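Local coordinates for protein chemotactic transducer PctC (Pseudomonas aeruginosa, PDB 5LTV) that binds gamma-amino-butanoic acid in its Cache-type ligand-binding domain and probably passes the signal to the chemotaxis machinery, at residues I41-A46 and S239-K244; S51-R56 and E172-I177; G97-G102 and A122-A127; L133-P138 and P247-Y252; M151-R156 and G163-D168. All coordinates share one frame; numbering follows the deposited sequence. Where two conformers were deposited one is given.

Contact 1 (I41-A46 and S239-K244); sequences IGTLTA and SFTPVK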
# COMPACT_ATOMS: atom_id res chain seq x y z
N ILE A 41 -18.77 -8.85 10.28
CA ILE A 41 -17.47 -8.38 10.74
C ILE A 41 -16.52 -8.20 9.58
O ILE A 41 -15.74 -7.25 9.55
CB ILE A 41 -16.90 -9.35 11.78
CG1 ILE A 41 -17.91 -9.55 12.91
CG2 ILE A 41 -15.48 -8.90 12.25
CD1 ILE A 41 -17.30 -10.05 14.14
N GLY A 42 -16.56 -9.12 8.62
CA GLY A 42 -15.73 -8.96 7.44
C GLY A 42 -16.06 -7.71 6.66
O GLY A 42 -15.17 -7.02 6.16
N THR A 43 -17.35 -7.39 6.55
CA THR A 43 -17.77 -6.19 5.85
C THR A 43 -17.26 -4.94 6.55
O THR A 43 -16.64 -4.07 5.93
CB THR A 43 -19.30 -6.17 5.76
OG1 THR A 43 -19.72 -7.20 4.87
CG2 THR A 43 -19.80 -4.85 5.26
N LEU A 44 -17.48 -4.85 7.86
CA LEU A 44 -17.01 -3.70 8.61
C LEU A 44 -15.49 -3.65 8.66
O LEU A 44 -14.92 -2.56 8.77
CB LEU A 44 -17.58 -3.74 10.03
CG LEU A 44 -19.09 -3.54 10.12
CD1 LEU A 44 -19.58 -3.62 11.57
CD2 LEU A 44 -19.53 -2.24 9.44
N THR A 45 -14.81 -4.81 8.62
CA THR A 45 -13.35 -4.81 8.65
C THR A 45 -12.79 -4.29 7.34
O THR A 45 -11.85 -3.49 7.33
CB THR A 45 -12.81 -6.21 8.94
OG1 THR A 45 -13.31 -6.63 10.21
CG2 THR A 45 -11.32 -6.21 9.03
N ALA A 46 -13.44 -4.67 6.23
CA ALA A 46 -13.02 -4.21 4.91
C ALA A 46 -13.30 -2.73 4.73
O ALA A 46 -12.46 -2.00 4.19
CB ALA A 46 -13.74 -5.01 3.83
N SER A 239 -13.56 -16.68 6.28
CA SER A 239 -14.44 -15.82 5.52
C SER A 239 -13.62 -14.85 4.67
O SER A 239 -12.65 -14.27 5.16
CB SER A 239 -15.36 -15.02 6.46
OG SER A 239 -15.97 -13.92 5.78
N PHE A 240 -14.03 -14.66 3.42
CA PHE A 240 -13.41 -13.68 2.52
C PHE A 240 -14.38 -12.56 2.20
O PHE A 240 -15.52 -12.82 1.77
CB PHE A 240 -12.91 -14.33 1.23
CG PHE A 240 -11.80 -15.33 1.43
CD1 PHE A 240 -10.48 -14.91 1.64
CD2 PHE A 240 -12.08 -16.69 1.44
CE1 PHE A 240 -9.44 -15.84 1.84
CE2 PHE A 240 -11.06 -17.63 1.63
CZ PHE A 240 -9.73 -17.19 1.83
N THR A 241 -13.92 -11.32 2.38
CA THR A 241 -14.68 -10.11 2.09
C THR A 241 -13.83 -9.18 1.24
O THR A 241 -12.73 -8.78 1.68
CB THR A 241 -15.09 -9.40 3.36
OG1 THR A 241 -15.78 -10.33 4.23
CG2 THR A 241 -15.96 -8.18 3.02
N PRO A 242 -14.28 -8.79 0.05
CA PRO A 242 -13.48 -7.89 -0.78
C PRO A 242 -13.35 -6.50 -0.16
O PRO A 242 -14.24 -6.01 0.53
CB PRO A 242 -14.25 -7.84 -2.10
CG PRO A 242 -15.63 -8.30 -1.78
CD PRO A 242 -15.50 -9.26 -0.63
N VAL A 243 -12.20 -5.89 -0.40
CA VAL A 243 -12.00 -4.48 -0.07
C VAL A 243 -12.38 -3.66 -1.28
O VAL A 243 -11.84 -3.84 -2.38
CB VAL A 243 -10.55 -4.19 0.34
CG1 VAL A 243 -10.47 -2.76 0.82
CG2 VAL A 243 -10.11 -5.16 1.43
N LYS A 244 -13.34 -2.76 -1.09
CA LYS A 244 -13.80 -1.89 -2.16
C LYS A 244 -12.89 -0.67 -2.25
O LYS A 244 -12.19 -0.31 -1.30
CB LYS A 244 -15.24 -1.45 -1.91
CG LYS A 244 -16.25 -2.58 -1.63
CD LYS A 244 -17.65 -2.01 -1.34
CE LYS A 244 -18.28 -1.44 -2.60
NZ LYS A 244 -19.15 -0.24 -2.34

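Contact 2 (S51-R56 and E172-I177); sequences SWLEGR and ETLTAI. With SO4 (sulfate ion), chain J.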
# COMPACT_ATOMS: atom_id res chain seq x y z
N SER A 51 -11.42 2.79 4.14
CA SER A 51 -11.37 4.20 4.51
C SER A 51 -9.95 4.63 4.85
O SER A 51 -9.49 5.71 4.45
CB SER A 51 -12.29 4.50 5.70
OG SER A 51 -13.62 4.58 5.29
N TRP A 52 -9.23 3.80 5.62
CA TRP A 52 -7.88 4.16 6.01
C TRP A 52 -6.98 4.31 4.80
O TRP A 52 -6.30 5.33 4.65
CB TRP A 52 -7.33 3.12 6.97
CG TRP A 52 -6.10 3.57 7.75
CD1 TRP A 52 -6.09 4.06 9.01
CD2 TRP A 52 -4.74 3.51 7.32
NE1 TRP A 52 -4.80 4.33 9.40
CE2 TRP A 52 -3.94 4.00 8.38
CE3 TRP A 52 -4.11 3.09 6.14
CZ2 TRP A 52 -2.54 4.09 8.30
CZ3 TRP A 52 -2.72 3.20 6.05
CH2 TRP A 52 -1.95 3.68 7.14
N LEU A 53 -6.93 3.29 3.93
CA LEU A 53 -6.14 3.36 2.68
C LEU A 53 -6.58 4.52 1.78
O LEU A 53 -5.74 5.21 1.19
CB LEU A 53 -6.25 2.03 1.93
CG LEU A 53 -5.60 0.78 2.61
CD1 LEU A 53 -5.98 -0.55 1.96
CD2 LEU A 53 -4.09 0.99 2.56
N GLU A 54 -7.90 4.76 1.68
CA GLU A 54 -8.37 5.84 0.80
C GLU A 54 -7.87 7.20 1.27
O GLU A 54 -7.50 8.04 0.44
CB GLU A 54 -9.90 5.82 0.70
CG GLU A 54 -10.41 4.72 -0.29
CD GLU A 54 -11.94 4.62 -0.44
OE1 GLU A 54 -12.71 5.03 0.45
OE2 GLU A 54 -12.37 4.07 -1.48
N GLY A 55 -7.83 7.42 2.59
CA GLY A 55 -7.27 8.66 3.11
C GLY A 55 -5.81 8.83 2.73
O GLY A 55 -5.39 9.91 2.29
N ARG A 56 -5.04 7.75 2.84
CA ARG A 56 -3.65 7.81 2.40
C ARG A 56 -3.56 8.07 0.89
O ARG A 56 -2.75 8.88 0.43
CB ARG A 56 -2.92 6.52 2.81
CG ARG A 56 -2.09 6.72 4.07
CD ARG A 56 -2.98 7.19 5.26
NE ARG A 56 -2.22 7.24 6.50
CZ ARG A 56 -2.76 7.29 7.72
NH1 ARG A 56 -4.07 7.26 7.89
NH2 ARG A 56 -1.94 7.31 8.76
N GLU A 172 3.25 -3.36 9.41
CA GLU A 172 2.73 -3.56 10.76
C GLU A 172 1.69 -2.50 11.11
O GLU A 172 0.73 -2.79 11.84
CB GLU A 172 3.86 -3.61 11.81
CG GLU A 172 4.56 -2.29 12.17
CD GLU A 172 5.59 -2.43 13.32
OE1 GLU A 172 5.30 -3.12 14.33
OE2 GLU A 172 6.70 -1.85 13.22
N THR A 173 1.85 -1.28 10.59
CA THR A 173 0.83 -0.26 10.77
C THR A 173 -0.51 -0.69 10.19
O THR A 173 -1.57 -0.52 10.82
CB THR A 173 1.27 1.04 10.09
OG1 THR A 173 2.60 1.37 10.51
CG2 THR A 173 0.29 2.18 10.40
N LEU A 174 -0.49 -1.23 8.96
CA LEU A 174 -1.73 -1.68 8.34
C LEU A 174 -2.28 -2.90 9.05
O LEU A 174 -3.50 -3.01 9.25
CB LEU A 174 -1.51 -1.98 6.86
CG LEU A 174 -1.11 -0.75 6.01
CD1 LEU A 174 -0.75 -1.10 4.59
CD2 LEU A 174 -2.27 0.11 6.02
N THR A 175 -1.39 -3.82 9.45
CA THR A 175 -1.87 -5.04 10.07
C THR A 175 -2.57 -4.74 11.39
O THR A 175 -3.62 -5.33 11.69
CB THR A 175 -0.73 -6.03 10.27
OG1 THR A 175 -0.08 -6.25 9.02
CG2 THR A 175 -1.25 -7.36 10.83
N ALA A 176 -2.04 -3.80 12.16
CA ALA A 176 -2.70 -3.31 13.36
C ALA A 176 -4.12 -2.80 13.07
O ALA A 176 -5.06 -3.15 13.78
CB ALA A 176 -1.87 -2.21 14.00
N ILE A 177 -4.27 -1.93 12.05
CA ILE A 177 -5.61 -1.44 11.68
C ILE A 177 -6.55 -2.61 11.43
O ILE A 177 -7.68 -2.62 11.91
CB ILE A 177 -5.55 -0.54 10.43
CG1 ILE A 177 -4.50 0.55 10.54
CG2 ILE A 177 -6.93 0.09 10.20
CD1 ILE A 177 -4.92 1.68 11.43
S SO4 J . -3.64 7.05 11.85
O1 SO4 J . -3.60 5.58 11.92
O2 SO4 J . -4.24 7.63 13.05
O3 SO4 J . -4.48 7.47 10.71
O4 SO4 J . -2.30 7.62 11.70

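Contact 3 (G97-G102 and A122-A127); sequences GEAASG and AWYKDA. With ABU (gamma-amino-butanoic acid), chain H.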
# COMPACT_ATOMS: atom_id res chain seq x y z
N GLY A 97 10.72 10.61 -7.14
CA GLY A 97 11.80 10.15 -7.98
C GLY A 97 11.64 10.89 -9.29
O GLY A 97 10.57 10.85 -9.90
N GLU A 98 12.69 11.61 -9.68
CA GLU A 98 12.65 12.48 -10.86
C GLU A 98 13.13 11.76 -12.12
O GLU A 98 14.09 10.99 -12.07
CB GLU A 98 13.49 13.75 -10.63
CG GLU A 98 12.83 14.71 -9.65
CD GLU A 98 13.59 16.00 -9.42
OE1 GLU A 98 13.85 16.34 -8.24
OE2 GLU A 98 13.89 16.71 -10.40
N ALA A 99 12.49 12.06 -13.25
CA ALA A 99 12.75 11.35 -14.51
C ALA A 99 14.08 11.76 -15.14
O ALA A 99 14.77 10.91 -15.71
CB ALA A 99 11.60 11.62 -15.48
N ALA A 100 14.47 13.04 -15.05
CA ALA A 100 15.63 13.50 -15.82
C ALA A 100 16.91 12.74 -15.44
O ALA A 100 17.65 12.30 -16.31
CB ALA A 100 15.85 15.01 -15.64
N SER A 101 17.20 12.61 -14.16
CA SER A 101 18.47 11.98 -13.79
C SER A 101 18.39 11.15 -12.51
O SER A 101 19.43 10.89 -11.89
CB SER A 101 19.57 13.05 -13.63
OG SER A 101 19.21 13.97 -12.63
N GLY A 102 17.19 10.75 -12.08
CA GLY A 102 17.04 9.89 -10.92
C GLY A 102 17.14 10.56 -9.57
O GLY A 102 17.16 9.86 -8.55
N ALA A 122 10.09 -0.88 -8.78
CA ALA A 122 8.74 -1.24 -9.21
C ALA A 122 7.71 -0.17 -8.89
O ALA A 122 6.73 -0.02 -9.64
CB ALA A 122 8.31 -2.57 -8.58
N TRP A 123 7.86 0.55 -7.78
CA TRP A 123 6.85 1.56 -7.47
C TRP A 123 6.92 2.71 -8.45
O TRP A 123 5.93 3.40 -8.69
CB TRP A 123 7.00 2.08 -6.03
CG TRP A 123 8.35 2.75 -5.74
CD1 TRP A 123 9.40 2.17 -5.13
CD2 TRP A 123 8.75 4.10 -6.04
NE1 TRP A 123 10.45 3.07 -5.00
CE2 TRP A 123 10.08 4.26 -5.56
CE3 TRP A 123 8.12 5.19 -6.66
CZ2 TRP A 123 10.79 5.46 -5.68
CZ3 TRP A 123 8.81 6.40 -6.76
CH2 TRP A 123 10.14 6.52 -6.28
N TYR A 124 8.10 2.90 -9.05
CA TYR A 124 8.29 3.92 -10.06
C TYR A 124 7.77 3.44 -11.42
O TYR A 124 6.84 4.02 -12.00
CB TYR A 124 9.78 4.30 -10.11
CG TYR A 124 10.07 5.44 -11.04
CD1 TYR A 124 10.26 6.72 -10.54
CD2 TYR A 124 10.16 5.25 -12.43
CE1 TYR A 124 10.49 7.81 -11.44
CE2 TYR A 124 10.41 6.30 -13.28
CZ TYR A 124 10.57 7.57 -12.81
OH TYR A 124 10.82 8.62 -13.68
N LYS A 125 8.34 2.34 -11.92
CA LYS A 125 8.00 1.83 -13.23
C LYS A 125 6.52 1.46 -13.33
O LYS A 125 5.90 1.68 -14.38
CB LYS A 125 8.89 0.64 -13.58
CG LYS A 125 10.33 0.98 -13.71
CD LYS A 125 11.16 -0.22 -14.19
CE LYS A 125 11.24 -1.30 -13.11
NZ LYS A 125 12.09 -2.48 -13.45
N ASP A 126 5.92 0.93 -12.26
CA ASP A 126 4.48 0.62 -12.32
C ASP A 126 3.61 1.88 -12.31
O ASP A 126 2.56 1.91 -12.96
CB ASP A 126 4.08 -0.33 -11.19
CG ASP A 126 4.80 -1.69 -11.28
OD1 ASP A 126 5.48 -1.92 -12.30
OD2 ASP A 126 4.71 -2.51 -10.34
N ALA A 127 4.01 2.94 -11.59
CA ALA A 127 3.23 4.17 -11.71
C ALA A 127 3.22 4.69 -13.16
O ALA A 127 2.18 5.16 -13.65
CB ALA A 127 3.80 5.25 -10.77
N ABU H . 11.13 5.00 1.45
CD ABU H . 11.55 3.77 0.71
CB ABU H . 12.28 4.09 -0.57
CG ABU H . 11.71 3.38 -1.79
C ABU H . 12.36 2.13 -2.35
O ABU H . 12.39 1.10 -1.63
OXT ABU H . 12.77 2.17 -3.54

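Contact 4 (L133-P138 and P247-Y252); sequences LIVTEP and PGVTWY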
# COMPACT_ATOMS: atom_id res chain seq x y z
N LEU A 133 -2.57 6.58 -10.13
CA LEU A 133 -2.27 6.07 -8.80
C LEU A 133 -2.36 4.55 -8.81
O LEU A 133 -3.33 3.96 -9.29
CB LEU A 133 -3.24 6.66 -7.77
CG LEU A 133 -2.90 6.27 -6.32
CD1 LEU A 133 -1.78 7.12 -5.81
CD2 LEU A 133 -4.10 6.37 -5.37
N ILE A 134 -1.33 3.90 -8.29
CA ILE A 134 -1.38 2.47 -7.99
C ILE A 134 -1.13 2.29 -6.51
O ILE A 134 -0.59 3.17 -5.83
CB ILE A 134 -0.35 1.66 -8.77
CG1 ILE A 134 1.04 2.06 -8.27
CG2 ILE A 134 -0.57 1.80 -10.28
CD1 ILE A 134 2.16 1.05 -8.57
N VAL A 135 -1.54 1.13 -6.00
CA VAL A 135 -1.14 0.67 -4.69
C VAL A 135 -0.40 -0.64 -4.93
O VAL A 135 -0.87 -1.50 -5.67
CB VAL A 135 -2.33 0.51 -3.72
CG1 VAL A 135 -3.31 -0.49 -4.22
CG2 VAL A 135 -1.84 0.13 -2.34
N THR A 136 0.81 -0.72 -4.40
CA THR A 136 1.69 -1.84 -4.65
C THR A 136 1.41 -2.96 -3.65
O THR A 136 0.85 -2.75 -2.57
CB THR A 136 3.16 -1.41 -4.52
OG1 THR A 136 3.47 -1.34 -3.13
CG2 THR A 136 3.42 -0.04 -5.18
N GLU A 137 1.84 -4.16 -4.02
CA GLU A 137 1.95 -5.23 -3.04
C GLU A 137 3.17 -4.96 -2.14
O GLU A 137 4.01 -4.10 -2.45
CB GLU A 137 2.04 -6.58 -3.75
CG GLU A 137 0.72 -6.99 -4.45
CD GLU A 137 0.77 -8.36 -5.18
OE1 GLU A 137 1.87 -8.89 -5.43
OE2 GLU A 137 -0.32 -8.90 -5.51
N PRO A 138 3.27 -5.64 -1.00
CA PRO A 138 4.43 -5.40 -0.12
C PRO A 138 5.75 -5.62 -0.85
O PRO A 138 5.88 -6.46 -1.74
CB PRO A 138 4.23 -6.41 1.02
CG PRO A 138 2.68 -6.57 1.09
CD PRO A 138 2.27 -6.54 -0.39
N PRO A 247 -7.44 0.83 -6.21
CA PRO A 247 -7.23 0.92 -7.66
C PRO A 247 -6.36 -0.22 -8.15
O PRO A 247 -5.28 -0.48 -7.61
CB PRO A 247 -6.51 2.26 -7.83
CG PRO A 247 -5.73 2.41 -6.53
CD PRO A 247 -6.58 1.76 -5.45
N GLY A 248 -6.83 -0.89 -9.20
CA GLY A 248 -6.02 -1.86 -9.90
C GLY A 248 -5.84 -3.20 -9.23
O GLY A 248 -5.08 -4.03 -9.73
N VAL A 249 -6.49 -3.45 -8.10
CA VAL A 249 -6.28 -4.69 -7.35
C VAL A 249 -7.63 -5.20 -6.85
O VAL A 249 -8.60 -4.45 -6.74
CB VAL A 249 -5.33 -4.51 -6.13
CG1 VAL A 249 -3.93 -4.09 -6.57
CG2 VAL A 249 -5.90 -3.48 -5.14
N THR A 250 -7.66 -6.50 -6.56
CA THR A 250 -8.78 -7.11 -5.85
C THR A 250 -8.17 -7.79 -4.63
O THR A 250 -7.50 -8.82 -4.75
CB THR A 250 -9.54 -8.11 -6.73
OG1 THR A 250 -9.87 -7.48 -7.95
CG2 THR A 250 -10.82 -8.57 -6.05
N TRP A 251 -8.38 -7.22 -3.47
CA TRP A 251 -7.81 -7.74 -2.26
C TRP A 251 -8.92 -8.04 -1.28
O TRP A 251 -9.97 -7.39 -1.28
CB TRP A 251 -6.83 -6.76 -1.63
CG TRP A 251 -5.61 -6.52 -2.41
CD1 TRP A 251 -5.16 -7.19 -3.47
CD2 TRP A 251 -4.61 -5.51 -2.13
NE1 TRP A 251 -3.95 -6.68 -3.92
CE2 TRP A 251 -3.59 -5.64 -3.09
CE3 TRP A 251 -4.47 -4.52 -1.16
CZ2 TRP A 251 -2.44 -4.82 -3.12
CZ3 TRP A 251 -3.33 -3.69 -1.20
CH2 TRP A 251 -2.33 -3.86 -2.16
N TYR A 252 -8.70 -9.06 -0.47
CA TYR A 252 -9.74 -9.55 0.42
C TYR A 252 -9.25 -9.49 1.85
O TYR A 252 -8.06 -9.72 2.13
CB TYR A 252 -10.12 -11.00 0.10
CG TYR A 252 -10.76 -11.21 -1.24
CD1 TYR A 252 -9.99 -11.34 -2.37
CD2 TYR A 252 -12.15 -11.33 -1.36
CE1 TYR A 252 -10.57 -11.55 -3.62
CE2 TYR A 252 -12.74 -11.55 -2.60
CZ TYR A 252 -11.93 -11.66 -3.73
OH TYR A 252 -12.45 -11.88 -4.99

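Contact 5 (M151-R156 and G163-D168); sequences MSLPVR and GVAAGD. With ABU (gamma-amino-butanoic acid), chain H.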
# COMPACT_ATOMS: atom_id res chain seq x y z
N MET A 151 1.98 3.88 -2.28
CA MET A 151 1.03 4.43 -3.22
C MET A 151 1.76 5.44 -4.07
O MET A 151 2.42 6.33 -3.52
CB MET A 151 -0.11 5.08 -2.47
CG MET A 151 -1.02 4.10 -1.84
SD MET A 151 -1.93 4.88 -0.48
CE MET A 151 -2.94 3.48 0.11
N SER A 152 1.69 5.30 -5.40
CA SER A 152 2.54 6.11 -6.28
C SER A 152 1.78 6.52 -7.54
O SER A 152 0.83 5.84 -7.97
CB SER A 152 3.85 5.38 -6.68
OG SER A 152 3.60 4.14 -7.40
N LEU A 153 2.19 7.64 -8.13
CA LEU A 153 1.56 8.11 -9.35
C LEU A 153 2.48 9.09 -10.06
O LEU A 153 3.24 9.81 -9.41
CB LEU A 153 0.19 8.76 -9.07
CG LEU A 153 -0.19 9.78 -7.98
CD1 LEU A 153 0.95 10.45 -7.25
CD2 LEU A 153 -1.13 10.82 -8.59
N PRO A 154 2.40 9.16 -11.40
CA PRO A 154 3.21 10.13 -12.14
C PRO A 154 2.83 11.55 -11.78
O PRO A 154 1.70 11.83 -11.41
CB PRO A 154 2.88 9.83 -13.61
CG PRO A 154 2.22 8.41 -13.55
CD PRO A 154 1.46 8.43 -12.27
N VAL A 155 3.83 12.43 -11.86
CA VAL A 155 3.68 13.88 -11.70
C VAL A 155 4.17 14.55 -12.98
O VAL A 155 5.34 14.37 -13.37
CB VAL A 155 4.49 14.40 -10.50
CG1 VAL A 155 4.24 15.92 -10.27
CG2 VAL A 155 4.16 13.59 -9.25
N ARG A 156 3.30 15.29 -13.64
CA ARG A 156 3.67 16.09 -14.80
C ARG A 156 3.62 17.57 -14.42
O ARG A 156 2.87 17.97 -13.52
CB ARG A 156 2.74 15.81 -16.01
CG ARG A 156 2.96 14.45 -16.71
CD ARG A 156 1.87 14.16 -17.77
NE ARG A 156 2.03 12.85 -18.45
CZ ARG A 156 1.56 11.69 -17.99
NH1 ARG A 156 0.89 11.63 -16.84
NH2 ARG A 156 1.76 10.58 -18.68
N GLY A 163 8.29 13.20 -12.61
CA GLY A 163 8.77 11.93 -12.10
C GLY A 163 7.60 11.15 -11.55
O GLY A 163 6.47 11.26 -12.06
N VAL A 164 7.87 10.40 -10.49
CA VAL A 164 6.84 9.66 -9.76
C VAL A 164 6.86 10.08 -8.30
O VAL A 164 7.90 10.02 -7.64
CB VAL A 164 7.03 8.15 -9.92
CG1 VAL A 164 6.11 7.40 -8.96
CG2 VAL A 164 6.76 7.77 -11.36
N ALA A 165 5.69 10.47 -7.78
CA ALA A 165 5.55 10.80 -6.38
C ALA A 165 4.90 9.62 -5.67
O ALA A 165 4.07 8.92 -6.26
CB ALA A 165 4.73 12.07 -6.20
N ALA A 166 5.33 9.36 -4.43
CA ALA A 166 4.81 8.25 -3.65
C ALA A 166 4.80 8.57 -2.15
O ALA A 166 5.49 9.47 -1.68
CB ALA A 166 5.63 6.97 -3.84
N GLY A 167 3.98 7.81 -1.42
CA GLY A 167 4.19 7.61 0.01
C GLY A 167 4.13 6.15 0.36
O GLY A 167 3.38 5.39 -0.23
N ASP A 168 4.94 5.74 1.33
CA ASP A 168 4.86 4.35 1.74
C ASP A 168 4.50 4.26 3.23
O ASP A 168 4.62 5.23 3.99
CB ASP A 168 6.14 3.59 1.42
CG ASP A 168 7.38 4.24 2.02
OD1 ASP A 168 7.31 4.77 3.15
OD2 ASP A 168 8.44 4.22 1.34
N ABU H . 11.13 5.00 1.45
CD ABU H . 11.55 3.77 0.71
CB ABU H . 12.28 4.09 -0.57
CG ABU H . 11.71 3.38 -1.79
C ABU H . 12.36 2.13 -2.35
O ABU H . 12.39 1.10 -1.63
OXT ABU H . 12.77 2.17 -3.54

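Contact 1 (I41-A46 and S239-K244)
With CG2 set opposite its own backbone N and OG1 swung in beside that N (chi1 -54°), Thr241 spreads both branches over the backbone of Gly42. CG2 rests 3.4 Å from Gly42 O, and OG1 lies 3.5 Å from Gly42 CA. The glycine makes this closeness possible: it has no side chain on the helix flank that faces the strand, and the two CA atoms come within 5.6 Å. Gly42 O is already taken by Ala46 N, the routine helical bond, so the methyl of Thr241 touches a carbonyl that has its partner. One turn on, Ala46 points its CB at the strand, 3.5 Å from Pro242 O and 4.0 Å from the same Thr241 CG2. Here the long helix 34-68 lies over strand 237-242, part of the sheet of the second alpha/beta module of the double Cache fold; the short axes approach to 7.9 Å at an angle of 39°. Beyond Pro242 the chain is still close: Val243 has CG1 opposite its backbone N, which places that methyl 4.0 Å from Ala46 O, while the side chain also reaches Ile49 and Gln50 of the same helix. Thr43 barely grazes the strand, and its OG1 is bonded instead to Gly39 O.

Contact 2 (S51-R56 and E172-I177)
The helical segments carrying Trp52 and Ile177 run roughly antiparallel, at 143°, with axes no closer than 11.7 Å, so long side chains must span the gap. Trp52 does most of this. Its CG lies opposite the backbone N (chi1 -164°), which sends the indole out between the helices. Ile177 CG1 sits over one face, 4.0 Å from the centroid of the five-membered ring, a CH-pi contact; the guanidinium of Arg56, one turn on, lies over the opposite face. Leu174 CD2 lies obliquely by the ring, modelled too close for its exact placing to be trusted, and is 4.0 Å from Leu53 CD2. Thr173 CG2 adds a touch 4.0 Å from Trp52 CZ2. A sulfate ion, probably from the crystallisation liquor, joins Trp52 and Arg56 at their edges. Trp52 NE1 donates almost straight (168°) to its O1 at 3.1 Å, while Arg56 NH1 reaches O3 at 2.9 Å and NH2 reaches O4 at 3.0 Å. Arg56 NE is held by Asn90 O, which helps fix the guanidinium. Helix 171-178 directly follows strand 160-170; Met169 of that strand touches Trp52, Arg56 and Leu174, while Leu149 of strand 147-157 and Leu200 of strand 198-200 also pack on Leu174.

Contact 3 (G97-G102 and A122-A127)
Tyr124 meets Gly97 with the rim of its ring: Gly97 O lies near the ring plane, 3.4 Å from Tyr124 CE1, so a carbonyl oxygen faces an aromatic C-H. Further out, the phenol oxygen touches the turn after the strand, with OH 3.4 Å from Ala99 CA and 3.6 Å from Ala99 CB. The ring gets there because CG is opposite the backbone N (chi1 -175°), directed from helix 122-130 at strand 93-98. Gly97, lacking a side chain, leaves its backbone bare to the ring, and its carbonyl is also bonded to the backbone of Val164 in the neighbouring strand. Trp123, the preceding residue, takes a different rotamer. Its chi1 of 60° wedges CG between N and the carbonyl carbon, and the indole then spans from strand to ligand: the rim at CH2 is 4.2 Å from Gly97 N, while NE1 donates to OXT of the bound gamma-amino-butanoic acid at 2.9 Å, nearly straight (166°) and in the indole plane. Tyr95 packs edge-to-face with this indole, and Val164 touches both aromatic side chains. Strand and helix meet through aromatic C-H, a carbonyl and a hydroxyl without hydrogen-bonding each other, and the indole N-H of Trp123 is kept for the ligand carboxylate; Arg121, Tyr116, Asp168 and Ala142 also bond the ligand, consistent with a pocket that reads both its charged ends.

Contact 4 (L133-P138 and P247-Y252)
Val135 is the bump of this contact, and Pro247, Val249 and Trp251 shape the hollow that receives it. With chi1 at 61° its two methyls part company: CG1 turns to 4.2 Å from Pro247 CD and 4.1 Å from Val249 CG2, whereas CG2 comes obliquely to Trp251 CH2, 4.0 Å away. The walls of the hollow also touch each other, since Val249 CG2 sits over the centre of the Trp251 ring, 3.7 Å above its plane; one methyl therefore touches both the indole face and the incoming valine. Next along, Thr136 O comes to the edge of the indole, 3.4 Å from Trp251 CH2 and near the ring plane. Glu137 CG approaches the ring obliquely, 4.1 Å from Trp251 CZ2. Its extended chain carries the carboxylate onward, where OE1 makes a long, weak ion pair with Lys197. At the other end the pyrrolidine of Pro247 packs against Leu133, with CB 3.9 Å from Leu133 O, while Met57 of helix 34-68 touches both residues. Loop 247-250 leads into strand 251-256, inside the sheet of the second module; strand 134-140 is an outer strand of the other sheet, in the ligand-binding module. The seam between the two modules here is made of interlocking apolar shapes plus a carbonyl at an aromatic edge, so its fit depends on complementary surfaces and not on directed polar bonds.

Contact 5 (M151-R156 and G163-D168)
Met151 N donates to Gly167 O at 2.9 Å and 169°, and Gly167 N returns the bond to Met151 O at 3.0 Å. This is the first of three hydrogen-bonded antiparallel pairs, followed by Leu153 with Ala165 and Val155 with Gly163; the last closes with a longer bond from Gly163 N to Val155 O, 3.3 Å. Six bonds therefore stitch the two strands of the hairpin 147-157 and 160-170. Between them lie the non-hydrogen-bonded pairs Ser152-Ala166 and Pro154-Val164, so the missing N-H of Pro154 costs this ladder nothing; its CA-H points at Gly163 O instead. Beyond the ladder, Asp168 OD2 accepts from the amino nitrogen of the bound gamma-amino-butanoic acid at 2.8 Å. Tyr95 OH shares OD2 and Ser93 OG holds OD1, two bonds from other pocket residues that help hold the carboxylate's rotation. Packing follows the alternation of side chains. On one face Val155 CG2 presses on Ala165 CB at 3.5 Å, diagonally across the ladder. On the other, Ser152 CB meets Ala166 CB at 3.7 Å and Val164 CG1 at 3.8 Å, and Ser152 OG is bonded to Trp123 O. The face bearing Met151 and Leu153 rests on helix 34-68, and that bearing Ser152 and Val164 on helix 122-130, while strands 134-140 and 93-98 flank the pair in the sheet.

How the contacts relate
Contacts 3 and 5 are buried and share the ligand: Trp123 of contact 3 takes its carboxylate and Asp168 of contact 5 its amino group, and Ala127 packs on Pro154 between the two. Contacts 1, 2 and 4 are only partly buried. Helix 34-68 serves both contact 1 and contact 2, whose centres are 14 Å apart, and its Leu53 and Arg56 also touch Met151 of contact 5. Contact 4 joins the modules: Ile134 N bonds Ser152 O in one sheet, and Val243 N of contact 1 bonds Trp251 O in the other. Backbone hydrogen bonds make contact 5; the other four have no hydrogen bond between their segments and meet mainly by packing.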